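Local coordinates for protein AggB (Escherichia coli, PDB 4PHX) that serves as the minor subunit of type I aggregative adherence fimbriae and probably helps enteroaggregative bacteria attach to host cells, at residues Gln14-Met19 and Asp98-Ser103; Leu21-Ile26 and Gln90-Ile95. All coordinates share one frame; numbering follows the deposited sequence.

From the N terminus, the chain runs through strand 2-7 and reaches 14-15, which forms one side of contact 1. It then makes a turn and enters strand 20-27, where 21-26 supplies the first half of contact 2. More than sixty residues follow, including strands of both large sheets, before strand 90-97 returns to close contact 2 through 90-95. Just beyond it, 98-103 closes contact 1, so the smaller loop lies wholly within the larger one. Contact 2 joins neighbouring strands of the five-stranded sheet; contact 1 pairs the segments that lead into and out of them. The centres are about 18 Å apart, with L15 CD2 packing on L21 CD1 at 3.8 Å.

Contact 1: Gln14-Met19 and Asp98-Ser103; sequences QLRDGM and DGNQYS
L15 and Q101 form an antiparallel hydrogen-bonded pair, with Q101 N giving a bond of 3.0 Å to L15 O and L15 N returning a weak, bent one to Q101 O; next to it, Q14 and Y102 make a non-hydrogen-bonded pair. Beyond this short ribbon the backbones stay close, and N100 takes over. Its OD1 is gripped twice. R16 NH1 reaches N100 OD1 at 2.9 Å in an almost straight bond, 172° at the hydrogen, that uses a lone pair of the amide oxygen and lies in the guanidinium plane. D17 N gives the second bond, 2.8 Å to the same N100 OD1, arriving from above the amide plane. R16 gets there by folding back: bends at chi2 and chi3 bring its end beside N100, the two side chains pointing the same way with their planes 59° apart. D17 answers in the other direction, since with CG anti to N (chi1 -179°) its OD1 takes the G99 N-H at 2.8 Å, on the anti side of the carboxylate. R16 O accepts from M19 N, closing a type II turn with G18 at its third position. On the L15 side of the ribbon, the leucine CB lies 4.2 Å from Q101 CG. Y102 packs on P131 of a neighbouring subunit, while on the face carrying L15 and Q101 both side chains lean on L62 of strand 61-67, and Q101 NE2 is held by S97 OG and K63 O, which ties this two-stranded piece to the end of the five-stranded sheet.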
ATOM      1  N   GLN B  14      11.884  14.963  -3.934  1.00 58.36           N
ATOM      2  CA  GLN B  14      10.827  14.302  -3.198  1.00 61.70           C
ATOM      3  C   GLN B  14      11.432  13.479  -2.073  1.00 63.18           C
ATOM      4  O   GLN B  14      12.638  13.240  -2.049  1.00 67.58           O
ATOM      5  CB  GLN B  14      10.064  13.375  -4.139  1.00 68.00           C
ATOM      6  CG  GLN B  14      10.766  12.038  -4.394  1.00 74.75           C
ATOM      7  CD  GLN B  14      12.127  12.156  -5.098  1.00 78.38           C
ATOM      8  OE1 GLN B  14      12.653  13.255  -5.317  1.00 74.38           O
ATOM      9  NE2 GLN B  14      12.697  11.006  -5.456  1.00 78.78           N
ATOM     10  N   LEU B  15      10.590  13.047  -1.143  1.00 55.71           N
ATOM     11  CA  LEU B  15      11.045  12.300   0.011  1.00 57.48           C
ATOM     12  C   LEU B  15       9.932  11.375   0.419  1.00 57.06           C
ATOM     13  O   LEU B  15       8.792  11.819   0.591  1.00 54.88           O
ATOM     14  CB  LEU B  15      11.361  13.242   1.183  1.00 55.28           C
ATOM     15  CG  LEU B  15      12.632  14.094   1.122  1.00 55.14           C
ATOM     16  CD1 LEU B  15      12.756  14.978   2.342  1.00 44.88           C
ATOM     17  CD2 LEU B  15      13.829  13.200   1.008  1.00 56.80           C
ATOM     18  N   ARG B  16      10.247  10.095   0.583  1.00 49.34           N
ATOM     19  CA  ARG B  16       9.240   9.166   1.074  1.00 52.24           C
ATOM     20  C   ARG B  16       9.257   9.105   2.595  1.00 54.69           C
ATOM     21  O   ARG B  16      10.289   9.390   3.236  1.00 51.43           O
ATOM     22  CB  ARG B  16       9.410   7.777   0.461  1.00 56.15           C
ATOM     23  CG  ARG B  16       8.953   7.677  -0.980  1.00 60.07           C
ATOM     24  CD  ARG B  16       7.432   7.509  -1.089  1.00 68.31           C
ATOM     25  NE  ARG B  16       7.015   6.102  -1.080  1.00 72.01           N
ATOM     26  CZ  ARG B  16       6.183   5.559  -0.192  1.00 72.75           C
ATOM     27  NH1 ARG B  16       5.650   6.297   0.781  1.00 67.27           N
ATOM     28  NH2 ARG B  16       5.878   4.267  -0.281  1.00 75.07           N
ATOM     29  N   ASP B  17       8.104   8.758   3.166  1.00 52.44           N
ATOM     30  CA  ASP B  17       7.981   8.628   4.610  1.00 51.71           C
ATOM     31  C   ASP B  17       9.056   7.675   5.108  1.00 52.02           C
ATOM     32  O   ASP B  17       9.276   6.624   4.511  1.00 52.92           O
ATOM     33  CB  ASP B  17       6.606   8.083   4.991  1.00 52.77           C
ATOM     34  CG  ASP B  17       6.426   7.963   6.500  1.00 55.92           C
ATOM     35  OD1 ASP B  17       6.810   8.906   7.229  1.00 47.75           O
ATOM     36  OD2 ASP B  17       5.908   6.925   6.963  1.00 58.92           O
ATOM     37  N   GLY B  18       9.748   8.057   6.174  1.00 50.46           N
ATOM     38  CA  GLY B  18      10.720   7.173   6.791  1.00 50.17           C
ATOM     39  C   GLY B  18      12.097   7.287   6.177  1.00 47.29           C
ATOM     40  O   GLY B  18      13.029   6.627   6.620  1.00 49.01           O
ATOM     41  N   MET B  19      12.237   8.131   5.166  1.00 43.30           N
ATOM     42  CA  MET B  19      13.527   8.252   4.512  1.00 51.06           C
ATOM     43  C   MET B  19      14.564   8.910   5.433  1.00 48.09           C
ATOM     44  O   MET B  19      14.251   9.853   6.150  1.00 46.50           O
ATOM     45  CB  MET B  19      13.413   9.015   3.193  1.00 47.63           C
ATOM     46  CG  MET B  19      14.718   9.018   2.442  1.00 54.78           C
ATOM     47  SD  MET B  19      14.710   9.859   0.861  1.00 78.44           S
ATOM     48  CE  MET B  19      16.351  10.597   0.942  1.00 66.31           C
ATOM     49  N   ASP B  98       9.290  13.021   7.755  1.00 46.13           N
ATOM     50  CA  ASP B  98       8.042  12.750   8.453  1.00 47.96           C
ATOM     51  C   ASP B  98       6.883  12.772   7.463  1.00 46.83           C
ATOM     52  O   ASP B  98       6.213  13.779   7.313  1.00 48.99           O
ATOM     53  CB  ASP B  98       7.815  13.768   9.574  1.00 44.04           C
ATOM     54  CG  ASP B  98       6.549  13.488  10.367  1.00 48.18           C
ATOM     55  OD1 ASP B  98       5.930  12.417  10.166  1.00 51.59           O
ATOM     56  OD2 ASP B  98       6.179  14.333  11.203  1.00 49.99           O
ATOM     57  N   GLY B  99       6.667  11.650   6.795  1.00 48.92           N
ATOM     58  CA  GLY B  99       5.703  11.564   5.719  1.00 51.04           C
ATOM     59  C   GLY B  99       6.319  11.820   4.353  1.00 52.25           C
ATOM     60  O   GLY B  99       7.507  12.174   4.238  1.00 46.12           O
ATOM     61  N   ASN B 100       5.505  11.624   3.313  1.00 52.48           N
ATOM     62  CA  ASN B 100       5.901  11.933   1.947  1.00 51.39           C
ATOM     63  C   ASN B 100       5.793  13.427   1.746  1.00 50.25           C
ATOM     64  O   ASN B 100       4.826  14.045   2.198  1.00 54.18           O
ATOM     65  CB  ASN B 100       4.991  11.226   0.940  1.00 59.42           C
ATOM     66  CG  ASN B 100       5.053   9.721   1.047  1.00 62.66           C
ATOM     67  OD1 ASN B 100       6.129   9.141   1.178  1.00 60.22           O
ATOM     68  ND2 ASN B 100       3.891   9.076   0.998  1.00 65.22           N
ATOM     69  N   GLN B 101       6.768  14.012   1.061  1.00 48.15           N
ATOM     70  CA  GLN B 101       6.805  15.460   0.916  1.00 47.71           C
ATOM     71  C   GLN B 101       7.815  15.874  -0.134  1.00 47.84           C
ATOM     72  O   GLN B 101       8.662  15.097  -0.547  1.00 53.03           O
ATOM     73  CB  GLN B 101       7.141  16.140   2.258  1.00 49.47           C
ATOM     74  CG  GLN B 101       8.595  15.986   2.738  1.00 42.11           C
ATOM     75  CD  GLN B 101       8.793  16.344   4.229  1.00 49.87           C
ATOM     76  OE1 GLN B 101       8.269  17.352   4.718  1.00 47.79           O
ATOM     77  NE2 GLN B 101       9.562  15.512   4.951  1.00 43.52           N
ATOM     78  N   TYR B 102       7.718  17.123  -0.544  1.00 44.84           N
ATOM     79  CA  TYR B 102       8.643  17.707  -1.491  1.00 51.59           C
ATOM     80  C   TYR B 102       9.731  18.474  -0.743  1.00 51.59           C
ATOM     81  O   TYR B 102       9.503  19.003   0.341  1.00 48.02           O
ATOM     82  CB  TYR B 102       7.876  18.659  -2.414  1.00 44.36           C
ATOM     83  CG  TYR B 102       8.717  19.740  -3.051  1.00 43.64           C
ATOM     84  CD1 TYR B 102       9.477  19.476  -4.176  1.00 49.28           C
ATOM     85  CD2 TYR B 102       8.739  21.024  -2.533  1.00 44.48           C
ATOM     86  CE1 TYR B 102      10.233  20.456  -4.770  1.00 49.23           C
ATOM     87  CE2 TYR B 102       9.492  22.017  -3.121  1.00 45.21           C
ATOM     88  CZ  TYR B 102      10.240  21.724  -4.241  1.00 49.33           C
ATOM     89  OH  TYR B 102      10.991  22.707  -4.842  1.00 53.71           O
ATOM     90  N   SER B 103      10.903  18.564  -1.348  1.00 54.32           N
ATOM     91  CA  SER B 103      12.004  19.278  -0.727  1.00 59.08           C
ATOM     92  C   SER B 103      12.443  20.469  -1.557  1.00 55.14           C
ATOM     93  O   SER B 103      13.053  20.323  -2.617  1.00 59.58           O
ATOM     94  CB  SER B 103      13.195  18.336  -0.506  1.00 64.67           C
ATOM     95  OG  SER B 103      13.762  17.949  -1.750  1.00 69.73           O
TER

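Contact 2: Leu21-Ile26 and Gln90-Ile95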
ATOM      1  N   LEU B  21      17.396  11.304   6.410  1.00 44.65           N
ATOM      2  CA  LEU B  21      18.037  12.534   5.977  1.00 43.95           C
ATOM      3  C   LEU B  21      19.410  12.642   6.632  1.00 47.50           C
ATOM      4  O   LEU B  21      20.371  13.130   6.027  1.00 44.09           O
ATOM      5  CB  LEU B  21      17.201  13.738   6.371  1.00 46.32           C
ATOM      6  CG  LEU B  21      15.874  14.110   5.701  1.00 50.30           C
ATOM      7  CD1 LEU B  21      15.601  13.350   4.405  1.00 48.33           C
ATOM      8  CD2 LEU B  21      14.751  13.940   6.707  1.00 52.11           C
ATOM      9  N   ALA B  22      19.482  12.193   7.885  1.00 44.63           N
ATOM     10  CA  ALA B  22      20.727  12.180   8.646  1.00 41.38           C
ATOM     11  C   ALA B  22      20.725  10.968   9.557  1.00 39.59           C
ATOM     12  O   ALA B  22      19.669  10.433   9.890  1.00 35.69           O
ATOM     13  CB  ALA B  22      20.884  13.455   9.457  1.00 37.95           C
ATOM     14  N   THR B  23      21.923  10.528   9.929  1.00 38.18           N
ATOM     15  CA  THR B  23      22.093   9.414  10.837  1.00 32.85           C
ATOM     16  C   THR B  23      23.079   9.839  11.910  1.00 34.34           C
ATOM     17  O   THR B  23      24.045  10.546  11.625  1.00 34.96           O
ATOM     18  CB  THR B  23      22.643   8.192  10.090  1.00 37.61           C
ATOM     19  OG1 THR B  23      21.613   7.645   9.269  1.00 42.72           O
ATOM     20  CG2 THR B  23      23.130   7.106  11.064  1.00 36.32           C
ATOM     21  N   GLY B  24      22.834   9.426  13.146  1.00 32.42           N
ATOM     22  CA  GLY B  24      23.654   9.883  14.233  1.00 26.97           C
ATOM     23  C   GLY B  24      24.052   8.794  15.200  1.00 36.61           C
ATOM     24  O   GLY B  24      23.427   7.723  15.248  1.00 32.06           O
ATOM     25  N   ARG B  25      25.107   9.080  15.974  1.00 33.76           N
ATOM     26  CA  ARG B  25      25.504   8.230  17.084  1.00 34.81           C
ATOM     27  C   ARG B  25      25.465   9.044  18.369  1.00 35.26           C
ATOM     28  O   ARG B  25      25.797  10.222  18.350  1.00 36.44           O
ATOM     29  CB  ARG B  25      26.912   7.670  16.859  1.00 32.60           C
ATOM     30  CG  ARG B  25      27.432   6.877  18.050  1.00 39.98           C
ATOM     31  CD  ARG B  25      28.871   6.432  17.855  1.00 42.27           C
ATOM     32  NE  ARG B  25      29.706   7.577  17.526  1.00 39.99           N
ATOM     33  CZ  ARG B  25      30.792   7.509  16.775  1.00 45.33           C
ATOM     34  NH1 ARG B  25      31.185   6.334  16.272  1.00 41.08           N
ATOM     35  NH2 ARG B  25      31.466   8.621  16.518  1.00 41.28           N
ATOM     36  N   ILE B  26      25.049   8.426  19.476  1.00 31.69           N
ATOM     37  CA  ILE B  26      25.213   9.021  20.801  1.00 33.72           C
ATOM     38  C   ILE B  26      26.039   8.064  21.681  1.00 39.87           C
ATOM     39  O   ILE B  26      25.608   6.955  21.999  1.00 37.37           O
ATOM     40  CB  ILE B  26      23.845   9.408  21.450  1.00 34.50           C
ATOM     41  CG1 ILE B  26      24.008   9.715  22.935  1.00 33.33           C
ATOM     42  CG2 ILE B  26      22.790   8.322  21.230  1.00 31.78           C
ATOM     43  CD1 ILE B  26      23.108  10.841  23.418  1.00 35.10           C
ATOM     44  N   GLN B  90      26.953   2.756  23.220  1.00 46.28           N
ATOM     45  CA  GLN B  90      26.493   3.744  22.258  1.00 42.65           C
ATOM     46  C   GLN B  90      25.227   3.324  21.551  1.00 40.81           C
ATOM     47  O   GLN B  90      24.787   2.197  21.705  1.00 41.94           O
ATOM     48  CB  GLN B  90      27.594   4.131  21.276  1.00 40.97           C
ATOM     49  CG  GLN B  90      27.847   3.127  20.209  1.00 44.87           C
ATOM     50  CD  GLN B  90      28.440   1.860  20.743  1.00 54.95           C
ATOM     51  OE1 GLN B  90      27.716   0.941  21.154  1.00 57.04           O
ATOM     52  NE2 GLN B  90      29.773   1.789  20.743  1.00 57.84           N
ATOM     53  N   ALA B  91      24.623   4.248  20.803  1.00 41.26           N
ATOM     54  CA  ALA B  91      23.327   3.988  20.183  1.00 33.84           C
ATOM     55  C   ALA B  91      23.160   4.759  18.893  1.00 35.62           C
ATOM     56  O   ALA B  91      23.586   5.903  18.767  1.00 32.38           O
ATOM     57  CB  ALA B  91      22.220   4.304  21.132  1.00 32.16           C
ATOM     58  N   ILE B  92      22.552   4.108  17.910  1.00 36.17           N
ATOM     59  CA  ILE B  92      22.374   4.713  16.607  1.00 33.10           C
ATOM     60  C   ILE B  92      20.922   5.165  16.412  1.00 36.29           C
ATOM     61  O   ILE B  92      19.983   4.477  16.826  1.00 32.39           O
ATOM     62  CB  ILE B  92      22.820   3.751  15.514  1.00 38.36           C
ATOM     63  CG1 ILE B  92      24.316   3.469  15.677  1.00 38.47           C
ATOM     64  CG2 ILE B  92      22.511   4.288  14.117  1.00 32.36           C
ATOM     65  CD1 ILE B  92      25.201   4.658  15.384  1.00 34.79           C
ATOM     66  N   PHE B  93      20.758   6.350  15.820  1.00 33.76           N
ATOM     67  CA  PHE B  93      19.432   6.914  15.514  1.00 36.63           C
ATOM     68  C   PHE B  93      19.431   7.614  14.161  1.00 30.92           C
ATOM     69  O   PHE B  93      20.480   7.930  13.606  1.00 36.15           O
ATOM     70  CB  PHE B  93      19.007   7.924  16.583  1.00 32.74           C
ATOM     71  CG  PHE B  93      19.942   9.095  16.708  1.00 34.33           C
ATOM     72  CD1 PHE B  93      19.734  10.244  15.970  1.00 31.15           C
ATOM     73  CD2 PHE B  93      21.040   9.035  17.569  1.00 31.92           C
ATOM     74  CE1 PHE B  93      20.592  11.323  16.067  1.00 35.18           C
ATOM     75  CE2 PHE B  93      21.906  10.104  17.673  1.00 33.52           C
ATOM     76  CZ  PHE B  93      21.683  11.265  16.910  1.00 32.99           C
ATOM     77  N   ASP B  94      18.260   7.889  13.629  1.00 31.07           N
ATOM     78  CA  ASP B  94      18.211   8.623  12.373  1.00 38.83           C
ATOM     79  C   ASP B  94      17.332   9.839  12.488  1.00 37.29           C
ATOM     80  O   ASP B  94      16.469   9.917  13.371  1.00 38.62           O
ATOM     81  CB  ASP B  94      17.654   7.751  11.260  1.00 37.96           C
ATOM     82  CG  ASP B  94      18.534   6.559  10.959  1.00 38.43           C
ATOM     83  OD1 ASP B  94      19.549   6.724  10.240  1.00 37.18           O
ATOM     84  OD2 ASP B  94      18.174   5.454  11.411  1.00 36.14           O
ATOM     85  N   ILE B  95      17.556  10.777  11.583  1.00 36.88           N
ATOM     86  CA  ILE B  95      16.603  11.844  11.335  1.00 37.72           C
ATOM     87  C   ILE B  95      15.894  11.517  10.031  1.00 39.45           C
ATOM     88  O   ILE B  95      16.521  11.348   8.979  1.00 37.24           O
ATOM     89  CB  ILE B  95      17.274  13.222  11.296  1.00 36.59           C
ATOM     90  CG1 ILE B  95      17.790  13.569  12.699  1.00 33.92           C
ATOM     91  CG2 ILE B  95      16.285  14.296  10.817  1.00 32.46           C
ATOM     92  CD1 ILE B  95      18.720  14.785  12.755  1.00 25.72           C
TER
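G24 lies under the ring of F93: its CA sits over one face, 3.9 Å from the F93 ring centroid and offset toward the rim, a CH-pi contact. F93 reaches across because its CG lies between the backbone N and the carbonyl carbon (chi1 61°), which swings the ring over the neighbouring strand and directly against the G24 backbone, with F93 CE2 3.5 Å from G24 C. I26 CG2 comes within 4.1 Å of F93 CE2 and also touches A91 CB, while A22 CB meets I95 CB at 4.1 Å. These residues share the face turned to the sandwich interior, where I37 of strand 34-39 and W71 cover F93, and F110 and V112 cover I95. The backbones are joined in antiparallel register by paired bonds between G24 and F93, I26 and A91. At the L21 end, I95 O accepts from both L21 N at 2.7 Å and A22 N at 3.3 Å, the latter on a lone pair. On the reverse face, I92 CD1 touches R25 CB, and T23 and D94 lie side by side; T23 OG1 is modelled 2.5 Å from D94 OD1, a hydrogen bond so short that its exact length is doubtful. D94 OD2 is paired with K20 and with R25 of a neighbouring subunit, whereas R25 NH2 in this chain bonds T4 OG1. L21 and A22 both face I95, a classic beta bulge ending the antiparallel pairing of two inner strands in an Ig-like beta sandwich, the fold of fimbrial subunits completed by donor-strand complementation.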